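Local coordinates for protein neurotoxin (Clostridium botulinum, PDB 3N7L) that probably binds gangliosides on the nerve-cell surface, as the receptor-binding domain of a botulinum neurotoxin of serotype D/C, at residues A[101-106]-A[112-117]; A[142-147]-A[222-227]; A[158-163]-A[354-359]. One frame throughout, in Å; residues are numbered along the deposited sequence.

Going from the N terminus, interaction 1 closes first: residues 101-106 and 112-117 are the two arms of a short hairpin, complete before either other contact begins. Interactions 2 and 3 then cross along the chain. Strand segment 142-147 pairs with helix segment 222-227; turn 158-163, at the end of the next strand, pairs with 354-359, far into the C-terminal trefoil domain. Both start from neighbouring strands of one sheet, and their centres lie about 9 Å apart. Interaction 1 belongs to the opposing sheet of the N-terminal sandwich, where Ile105, Leu112 and Phe114 pack on Phe143, Val145 and Ile147. Together they link the two sheets, the helix and the second domain.

Interaction 1. Residues A[101-106]-A[112-117]; sequences SGWSIG and LVFTLK
The five-membered ring of Trp103 and the Phe114 ring are inclined by 29° and well offset, with centroids 5.9 Å apart, so that little of one lies over the other. Phe114 CZ lies 3.8 Å from Trp103 CB, and at the Phe114 edge, near the ring plane, Ile105 CG1 meets CD2 at 3.8 Å. The setting is a beta hairpin in the concanavalin-like, N-terminal receptor-binding domain, its strands antiparallel at 162°. Trp103 has CG between its backbone N and carbonyl carbon (chi1 62°), which lays the indole against Met69, Ile75 and Ile94 while its CG, CD2 and CE3 keep contact with Phe114 CE2. Further along this buried face, Ile105 CG2 and Leu112 CD1 touch at 4.0 Å, and the row packs on strands 72-82 and 143-150 of the opposing sheet.

Paired N-H and C=O groups of Gly102 with Lys117, Ser104 with Thr115 and Gly106 with Val113 zip the strands together, the shortest bond being Lys117 N to Gly102 O at 2.7 Å. At the backbone angles of Gly102 a side-chain carbon would collide with the carbonyl O of Ser101, which accounts for the glycine. On the other face, Ser104 OG is held by Asp95. Beside it a water donates to Ser104 O (3.0 Å) and Val113 O (2.7 Å), bridging the strands, and it is also hydrogen-bonded to Thr115 OG1 at 2.6 Å.

Interaction 2. Residues A[142-147]-A[222-227]; sequences WFFVTI and ILFNSL
Phe144 reaches from its strand into the side of the helix, meeting Phe224 first and two leucines at its far end. Its CB sits against the CD2-CE2 side of the Phe224 ring, 3.6 Å from CE2. CG comes next, close to Phe224 CD2. One rim of the ring then runs along the Phe224 side chain: Phe144 CD2 is 3.5 Å from Phe224 CD2, and CE2 is 3.9 Å from Phe224 CA, at the helix backbone itself. The two side chains run antiparallel alongside each other; with planes at 23° and centroids 5.5 Å apart, their rings are offset with little overlap.

This is a strand packed against a helix: strand 143-150 belongs to a sheet of the N-terminal beta sandwich, and helix 217-226 comes after strand 202-211 of the same sheet, on the way to the strands of the trefoil domain. With CG anti to the backbone N (chi1 -175°), the Phe144 ring is carried out to the helix. On its other rim CE1 meets Leu227 CD2 at 3.8 Å, and at the tip CZ has Leu223 CD2 at the ring edge, in plane, 3.9 Å off. Trp78 of strand 72-82 also meets the Phe144 ring, with planes at about 45°. Leu227 is where the chain leaves helical geometry; just before it, Ser226 OG donates to Leu223 O at 2.9 Å.

Interaction 3. Residues A[158-163]-A[354-359]; sequences YINGKL and NTFDYY
Residues Ile159 to Lys162 form a type I' beta turn, closed by two backbone bonds between Ile159 and Lys162, and the turn meets the loop joining strands 348-354 and 359-366 through Ile159, Asn160 and Lys162, with the CA atoms of Asn160 and Phe356 6.3 Å apart. Phe356 makes the contact: an extended first torsion (chi1 173°) lays its ring against the turn. There Ile159 O lies in the ring plane beside the CD1-CE1 edge, 3.4 Å from Phe356 CE1, consistent with a weak attraction between the positive ring rim and the carbonyl oxygen. The same CE1 meets Ile159 CG2 at 3.7 Å, and Lys162 CG lies 3.8 Å from Phe356 CD1, the lysine touching the ring through its CB and CG. Asn160 sends ND2 to 3.5 Å from Phe356 O, while its OD1 accepts from Phe144 N.

The contact joins the N-terminal sandwich to the trefoil domain. Asp357, in a salt bridge with Lys134, and Tyr359, whose OH bonds Trp142 O, add further links across it. Phe356 also touches Ile164 of strand 162-168, and Asn160 touches both Phe143 of strand 143-150 and Phe224 of helix 217-226.

Interaction 1. Residues A[101-106]-A[112-117]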
loop_
_atom_site.group_PDB
_atom_site.type_symbol
_atom_site.label_atom_id
_atom_site.label_comp_id
_atom_site.label_asym_id
_atom_site.label_seq_id
_atom_site.Cartn_x
_atom_site.Cartn_y
_atom_site.Cartn_z
ATOM N N SER A 101 18.922 -4.785 26.602
ATOM C CA SER A 101 19.870 -4.988 25.511
ATOM C C SER A 101 19.238 -5.824 24.396
ATOM O O SER A 101 18.451 -6.734 24.662
ATOM C CB SER A 101 21.135 -5.685 26.025
ATOM O OG SER A 101 22.203 -5.562 25.097
ATOM N N GLY A 102 19.595 -5.504 23.153
ATOM C CA GLY A 102 19.072 -6.225 22.006
ATOM C C GLY A 102 18.669 -5.254 20.910
ATOM O O GLY A 102 19.353 -4.258 20.674
ATOM N N TRP A 103 17.572 -5.544 20.219
ATOM C CA TRP A 103 17.097 -4.636 19.180
ATOM C C TRP A 103 15.587 -4.484 19.277
ATOM O O TRP A 103 14.900 -5.343 19.830
ATOM C CB TRP A 103 17.499 -5.116 17.774
ATOM C CG TRP A 103 16.947 -6.448 17.351
ATOM C CD1 TRP A 103 17.613 -7.635 17.328
ATOM C CD2 TRP A 103 15.623 -6.720 16.865
ATOM N NE1 TRP A 103 16.791 -8.633 16.856
ATOM C CE2 TRP A 103 15.565 -8.101 16.565
ATOM C CE3 TRP A 103 14.482 -5.933 16.652
ATOM C CZ2 TRP A 103 14.410 -8.711 16.063
ATOM C CZ3 TRP A 103 13.330 -6.544 16.152
ATOM C CH2 TRP A 103 13.306 -7.920 15.865
ATOM N N SER A 104 15.073 -3.382 18.745
ATOM C CA SER A 104 13.641 -3.133 18.793
ATOM C C SER A 104 13.172 -2.296 17.615
ATOM O O SER A 104 13.945 -1.535 17.027
ATOM C CB SER A 104 13.281 -2.417 20.098
ATOM O OG SER A 104 11.878 -2.295 20.241
ATOM N N ILE A 105 11.897 -2.456 17.274
ATOM C CA ILE A 105 11.282 -1.709 16.190
ATOM C C ILE A 105 10.047 -1.035 16.757
ATOM O O ILE A 105 9.194 -1.688 17.362
ATOM C CB ILE A 105 10.848 -2.627 15.027
ATOM C CG1 ILE A 105 12.083 -3.229 14.347
ATOM C CG2 ILE A 105 10.016 -1.832 14.025
ATOM C CD1 ILE A 105 11.761 -4.201 13.228
ATOM N N GLY A 106 9.959 0.275 16.572
ATOM C CA GLY A 106 8.808 0.998 17.073
ATOM C C GLY A 106 8.377 2.095 16.125
ATOM O O GLY A 106 8.982 2.303 15.063
ATOM N N LEU A 112 9.243 5.282 11.719
ATOM C CA LEU A 112 9.349 3.852 11.984
ATOM C C LEU A 112 10.833 3.771 12.335
ATOM O O LEU A 112 11.682 4.115 11.512
ATOM C CB LEU A 112 9.086 3.011 10.736
ATOM C CG LEU A 112 9.357 1.512 10.928
ATOM C CD1 LEU A 112 8.223 0.893 11.717
ATOM C CD2 LEU A 112 9.488 0.820 9.582
ATOM N N VAL A 113 11.162 3.341 13.547
ATOM C CA VAL A 113 12.568 3.294 13.921
ATOM C C VAL A 113 13.085 1.964 14.451
ATOM O O VAL A 113 12.415 1.262 15.217
ATOM C CB VAL A 113 12.919 4.465 14.914
ATOM C CG1 VAL A 113 11.651 5.123 15.417
ATOM C CG2 VAL A 113 13.769 3.972 16.064
ATOM N N PHE A 114 14.277 1.615 13.981
ATOM C CA PHE A 114 14.947 0.390 14.381
ATOM C C PHE A 114 16.056 0.814 15.329
ATOM O O PHE A 114 16.881 1.670 14.996
ATOM C CB PHE A 114 15.532 -0.336 13.162
ATOM C CG PHE A 114 16.413 -1.502 13.517
ATOM C CD1 PHE A 114 17.792 -1.352 13.596
ATOM C CD2 PHE A 114 15.858 -2.744 13.813
ATOM C CE1 PHE A 114 18.613 -2.419 13.965
ATOM C CE2 PHE A 114 16.669 -3.820 14.182
ATOM C CZ PHE A 114 18.049 -3.654 14.258
ATOM N N THR A 115 16.066 0.205 16.508
ATOM C CA THR A 115 17.043 0.536 17.534
ATOM C C THR A 115 17.930 -0.629 17.939
ATOM O O THR A 115 17.456 -1.738 18.165
ATOM C CB THR A 115 16.335 1.049 18.810
ATOM O OG1 THR A 115 15.527 2.182 18.480
ATOM C CG2 THR A 115 17.357 1.448 19.874
ATOM N N LEU A 116 19.224 -0.354 18.025
ATOM C CA LEU A 116 20.218 -1.329 18.455
ATOM C C LEU A 116 20.485 -0.861 19.889
ATOM O O LEU A 116 21.032 0.219 20.097
ATOM C CB LEU A 116 21.475 -1.189 17.586
ATOM C CG LEU A 116 22.053 -2.407 16.854
ATOM C CD1 LEU A 116 20.944 -3.346 16.399
ATOM C CD2 LEU A 116 22.890 -1.922 15.665
ATOM N N LYS A 117 20.077 -1.650 20.875
ATOM C CA LYS A 117 20.253 -1.248 22.268
ATOM C C LYS A 117 21.356 -2.017 22.993
ATOM O O LYS A 117 21.183 -3.187 23.343
ATOM C CB LYS A 117 18.930 -1.425 23.016
ATOM C CG LYS A 117 18.914 -0.851 24.426
ATOM C CD LYS A 117 17.635 -1.247 25.138
ATOM C CE LYS A 117 17.492 -0.523 26.465
ATOM N NZ LYS A 117 17.336 0.939 26.251
HETATM O O HOH W 1 13.147 1.241 17.838
#

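Interaction 2. Residues A[142-147]-A[222-227]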
loop_
_atom_site.group_PDB
_atom_site.type_symbol
_atom_site.label_atom_id
_atom_site.label_comp_id
_atom_site.label_asym_id
_atom_site.label_seq_id
_atom_site.Cartn_x
_atom_site.Cartn_y
_atom_site.Cartn_z
ATOM N N TRP A 142 0.118 -1.024 2.992
ATOM C CA TRP A 142 1.058 -2.106 3.218
ATOM C C TRP A 142 2.405 -1.617 2.693
ATOM O O TRP A 142 2.458 -0.962 1.650
ATOM C CB TRP A 142 0.666 -3.339 2.399
ATOM C CG TRP A 142 -0.287 -4.288 3.049
ATOM C CD1 TRP A 142 -1.607 -4.471 2.739
ATOM C CD2 TRP A 142 0.025 -5.248 4.065
ATOM N NE1 TRP A 142 -2.131 -5.489 3.494
ATOM C CE2 TRP A 142 -1.152 -5.985 4.317
ATOM C CE3 TRP A 142 1.189 -5.556 4.785
ATOM C CZ2 TRP A 142 -1.203 -7.017 5.261
ATOM C CZ3 TRP A 142 1.143 -6.576 5.724
ATOM C CH2 TRP A 142 -0.049 -7.299 5.954
ATOM N N PHE A 143 3.486 -1.907 3.411
ATOM C CA PHE A 143 4.809 -1.547 2.926
ATOM C C PHE A 143 5.807 -2.619 3.349
ATOM O O PHE A 143 5.600 -3.325 4.341
ATOM C CB PHE A 143 5.231 -0.119 3.360
ATOM C CG PHE A 143 5.387 0.081 4.838
ATOM C CD1 PHE A 143 6.650 0.066 5.424
ATOM C CD2 PHE A 143 4.283 0.361 5.641
ATOM C CE1 PHE A 143 6.814 0.335 6.783
ATOM C CE2 PHE A 143 4.435 0.629 7.005
ATOM C CZ PHE A 143 5.702 0.618 7.575
ATOM N N PHE A 144 6.868 -2.765 2.560
ATOM C CA PHE A 144 7.890 -3.779 2.809
ATOM C C PHE A 144 9.140 -3.197 3.456
ATOM O O PHE A 144 9.802 -2.327 2.890
ATOM C CB PHE A 144 8.256 -4.468 1.494
ATOM C CG PHE A 144 9.212 -5.617 1.649
ATOM C CD1 PHE A 144 8.830 -6.773 2.320
ATOM C CD2 PHE A 144 10.485 -5.556 1.087
ATOM C CE1 PHE A 144 9.700 -7.857 2.424
ATOM C CE2 PHE A 144 11.364 -6.637 1.187
ATOM C CZ PHE A 144 10.969 -7.789 1.856
ATOM N N VAL A 145 9.452 -3.696 4.647
ATOM C CA VAL A 145 10.606 -3.233 5.397
ATOM C C VAL A 145 11.785 -4.179 5.274
ATOM O O VAL A 145 11.625 -5.399 5.278
ATOM C CB VAL A 145 10.279 -3.100 6.910
ATOM C CG1 VAL A 145 11.545 -2.731 7.695
ATOM C CG2 VAL A 145 9.202 -2.059 7.124
ATOM N N THR A 146 12.974 -3.610 5.152
ATOM C CA THR A 146 14.183 -4.417 5.105
ATOM C C THR A 146 15.249 -3.675 5.886
ATOM O O THR A 146 15.653 -2.575 5.517
ATOM C CB THR A 146 14.698 -4.656 3.678
ATOM O OG1 THR A 146 13.675 -5.277 2.894
ATOM C CG2 THR A 146 15.901 -5.589 3.715
ATOM N N ILE A 147 15.687 -4.276 6.985
ATOM C CA ILE A 147 16.719 -3.668 7.811
ATOM C C ILE A 147 17.963 -4.535 7.701
ATOM O O ILE A 147 17.897 -5.732 7.955
ATOM C CB ILE A 147 16.266 -3.594 9.288
ATOM C CG1 ILE A 147 15.071 -2.646 9.411
ATOM C CG2 ILE A 147 17.420 -3.120 10.178
ATOM C CD1 ILE A 147 14.357 -2.721 10.752
ATOM N N ILE A 222 14.835 -8.413 -5.085
ATOM C CA ILE A 222 14.402 -9.695 -5.625
ATOM C C ILE A 222 13.444 -10.301 -4.598
ATOM O O ILE A 222 12.408 -10.872 -4.949
ATOM C CB ILE A 222 15.602 -10.649 -5.858
ATOM C CG1 ILE A 222 16.378 -10.203 -7.100
ATOM C CG2 ILE A 222 15.116 -12.087 -6.023
ATOM C CD1 ILE A 222 17.579 -11.069 -7.419
ATOM N N LEU A 223 13.792 -10.160 -3.322
ATOM C CA LEU A 223 12.950 -10.669 -2.245
ATOM C C LEU A 223 11.615 -9.930 -2.300
ATOM O O LEU A 223 10.548 -10.543 -2.303
ATOM C CB LEU A 223 13.615 -10.424 -0.891
ATOM C CG LEU A 223 12.873 -10.947 0.340
ATOM C CD1 LEU A 223 12.674 -12.452 0.218
ATOM C CD2 LEU A 223 13.671 -10.612 1.598
ATOM N N PHE A 224 11.701 -8.607 -2.344
ATOM C CA PHE A 224 10.540 -7.724 -2.414
ATOM C C PHE A 224 9.543 -8.208 -3.477
ATOM O O PHE A 224 8.369 -8.449 -3.194
ATOM C CB PHE A 224 11.025 -6.308 -2.752
ATOM C CG PHE A 224 9.929 -5.291 -2.898
ATOM C CD1 PHE A 224 9.983 -4.347 -3.918
ATOM C CD2 PHE A 224 8.876 -5.235 -1.989
ATOM C CE1 PHE A 224 9.006 -3.357 -4.032
ATOM C CE2 PHE A 224 7.894 -4.251 -2.093
ATOM C CZ PHE A 224 7.957 -3.309 -3.113
ATOM N N ASN A 225 10.026 -8.359 -4.700
ATOM C CA ASN A 225 9.179 -8.788 -5.799
ATOM C C ASN A 225 8.649 -10.219 -5.694
ATOM O O ASN A 225 7.494 -10.478 -6.027
ATOM C CB ASN A 225 9.932 -8.592 -7.113
ATOM C CG ASN A 225 10.140 -7.126 -7.444
ATOM O OD1 ASN A 225 11.147 -6.745 -8.049
ATOM N ND2 ASN A 225 9.175 -6.289 -7.057
ATOM N N SER A 226 9.476 -11.140 -5.214
ATOM C CA SER A 226 9.069 -12.539 -5.097
ATOM C C SER A 226 7.923 -12.773 -4.113
ATOM O O SER A 226 7.259 -13.811 -4.163
ATOM C CB SER A 226 10.264 -13.406 -4.684
ATOM O OG SER A 226 10.592 -13.207 -3.317
ATOM N N LEU A 227 7.702 -11.823 -3.211
ATOM C CA LEU A 227 6.629 -11.946 -2.223
ATOM C C LEU A 227 5.329 -11.310 -2.717
ATOM O O LEU A 227 4.360 -11.191 -1.971
ATOM C CB LEU A 227 7.055 -11.294 -0.898
ATOM C CG LEU A 227 7.869 -12.130 0.102
ATOM C CD1 LEU A 227 8.987 -12.867 -0.618
ATOM C CD2 LEU A 227 8.437 -11.216 1.189
#

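Interaction 3. Residues A[158-163]-A[354-359]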
loop_
_atom_site.group_PDB
_atom_site.type_symbol
_atom_site.label_atom_id
_atom_site.label_comp_id
_atom_site.label_asym_id
_atom_site.label_seq_id
_atom_site.Cartn_x
_atom_site.Cartn_y
_atom_site.Cartn_z
ATOM N N TYR A 158 15.612 -0.024 4.409
ATOM C CA TYR A 158 14.994 0.108 3.099
ATOM C C TYR A 158 13.478 -0.006 3.253
ATOM O O TYR A 158 12.981 -0.719 4.129
ATOM C CB TYR A 158 15.466 -1.015 2.171
ATOM C CG TYR A 158 16.959 -1.089 1.931
ATOM C CD1 TYR A 158 17.507 -0.676 0.712
ATOM C CD2 TYR A 158 17.819 -1.628 2.895
ATOM C CE1 TYR A 158 18.875 -0.802 0.451
ATOM C CE2 TYR A 158 19.195 -1.760 2.647
ATOM C CZ TYR A 158 19.711 -1.348 1.419
ATOM O OH TYR A 158 21.052 -1.507 1.144
ATOM N N ILE A 159 12.752 0.702 2.398
ATOM C CA ILE A 159 11.300 0.661 2.399
ATOM C C ILE A 159 10.911 0.402 0.955
ATOM O O ILE A 159 11.302 1.150 0.060
ATOM C CB ILE A 159 10.695 1.998 2.884
ATOM C CG1 ILE A 159 11.063 2.224 4.354
ATOM C CG2 ILE A 159 9.176 1.994 2.694
ATOM C CD1 ILE A 159 10.565 1.129 5.297
ATOM N N ASN A 160 10.154 -0.668 0.732
ATOM C CA ASN A 160 9.734 -1.051 -0.614
ATOM C C ASN A 160 10.929 -1.147 -1.560
ATOM O O ASN A 160 10.863 -0.726 -2.717
ATOM C CB ASN A 160 8.699 -0.065 -1.162
ATOM C CG ASN A 160 7.431 -0.049 -0.334
ATOM O OD1 ASN A 160 7.047 -1.072 0.229
ATOM N ND2 ASN A 160 6.772 1.108 -0.258
ATOM N N GLY A 161 12.026 -1.703 -1.051
ATOM C CA GLY A 161 13.218 -1.871 -1.858
ATOM C C GLY A 161 14.087 -0.642 -2.045
ATOM O O GLY A 161 15.147 -0.736 -2.670
ATOM N N LYS A 162 13.666 0.505 -1.517
ATOM C CA LYS A 162 14.454 1.729 -1.671
ATOM C C LYS A 162 15.231 2.089 -0.411
ATOM O O LYS A 162 14.677 2.117 0.686
ATOM C CB LYS A 162 13.545 2.898 -2.056
ATOM C CG LYS A 162 12.809 2.711 -3.374
ATOM C CD LYS A 162 13.767 2.693 -4.562
ATOM C CE LYS A 162 13.013 2.552 -5.876
ATOM N NZ LYS A 162 13.942 2.569 -7.044
ATOM N N LEU A 163 16.522 2.366 -0.572
ATOM C CA LEU A 163 17.358 2.729 0.564
ATOM C C LEU A 163 16.878 4.054 1.128
ATOM O O LEU A 163 16.785 5.042 0.407
ATOM C CB LEU A 163 18.825 2.852 0.142
ATOM C CG LEU A 163 19.776 3.327 1.247
ATOM C CD1 LEU A 163 19.737 2.348 2.419
ATOM C CD2 LEU A 163 21.185 3.448 0.697
ATOM N N ASN A 354 2.634 0.362 -9.789
ATOM C CA ASN A 354 3.081 0.629 -8.431
ATOM C C ASN A 354 4.389 1.403 -8.383
ATOM O O ASN A 354 5.293 1.174 -9.184
ATOM C CB ASN A 354 3.246 -0.686 -7.675
ATOM C CG ASN A 354 1.984 -1.516 -7.673
ATOM O OD1 ASN A 354 2.041 -2.746 -7.672
ATOM N ND2 ASN A 354 0.837 -0.854 -7.657
ATOM N N THR A 355 4.476 2.330 -7.440
ATOM C CA THR A 355 5.681 3.123 -7.258
ATOM C C THR A 355 5.962 3.149 -5.762
ATOM O O THR A 355 5.166 2.652 -4.968
ATOM C CB THR A 355 5.497 4.567 -7.765
ATOM O OG1 THR A 355 4.520 5.243 -6.961
ATOM C CG2 THR A 355 5.034 4.563 -9.220
ATOM N N PHE A 356 7.094 3.716 -5.375
ATOM C CA PHE A 356 7.427 3.797 -3.968
ATOM C C PHE A 356 6.279 4.455 -3.202
ATOM O O PHE A 356 5.893 3.992 -2.129
ATOM C CB PHE A 356 8.693 4.632 -3.765
ATOM C CG PHE A 356 9.005 4.912 -2.321
ATOM C CD1 PHE A 356 9.676 3.972 -1.546
ATOM C CD2 PHE A 356 8.582 6.096 -1.723
ATOM C CE1 PHE A 356 9.919 4.207 -0.188
ATOM C CE2 PHE A 356 8.816 6.342 -0.370
ATOM C CZ PHE A 356 9.486 5.396 0.401
ATOM N N ASP A 357 5.736 5.528 -3.770
ATOM C CA ASP A 357 4.673 6.292 -3.126
ATOM C C ASP A 357 3.254 5.743 -3.146
ATOM O O ASP A 357 2.442 6.134 -2.304
ATOM C CB ASP A 357 4.621 7.716 -3.691
ATOM C CG ASP A 357 5.826 8.552 -3.301
ATOM O OD1 ASP A 357 6.256 8.489 -2.128
ATOM O OD2 ASP A 357 6.331 9.292 -4.170
ATOM N N TYR A 358 2.930 4.855 -4.081
ATOM C CA TYR A 358 1.558 4.360 -4.127
ATOM C C TYR A 358 1.299 3.143 -4.998
ATOM O O TYR A 358 2.093 2.801 -5.876
ATOM C CB TYR A 358 0.634 5.482 -4.614
ATOM C CG TYR A 358 1.125 6.127 -5.894
ATOM C CD1 TYR A 358 1.790 7.357 -5.868
ATOM C CD2 TYR A 358 0.984 5.479 -7.126
ATOM C CE1 TYR A 358 2.307 7.922 -7.037
ATOM C CE2 TYR A 358 1.496 6.033 -8.301
ATOM C CZ TYR A 358 2.156 7.252 -8.249
ATOM O OH TYR A 358 2.666 7.800 -9.400
ATOM N N TYR A 359 0.157 2.514 -4.732
ATOM C CA TYR A 359 -0.337 1.368 -5.488
ATOM C C TYR A 359 -1.338 2.007 -6.444
ATOM O O TYR A 359 -2.333 2.595 -6.004
ATOM C CB TYR A 359 -1.084 0.394 -4.572
ATOM C CG TYR A 359 -0.206 -0.266 -3.542
ATOM C CD1 TYR A 359 0.637 -1.315 -3.895
ATOM C CD2 TYR A 359 -0.202 0.172 -2.214
ATOM C CE1 TYR A 359 1.467 -1.920 -2.953
ATOM C CE2 TYR A 359 0.626 -0.426 -1.264
ATOM C CZ TYR A 359 1.457 -1.470 -1.644
ATOM O OH TYR A 359 2.281 -2.071 -0.721
#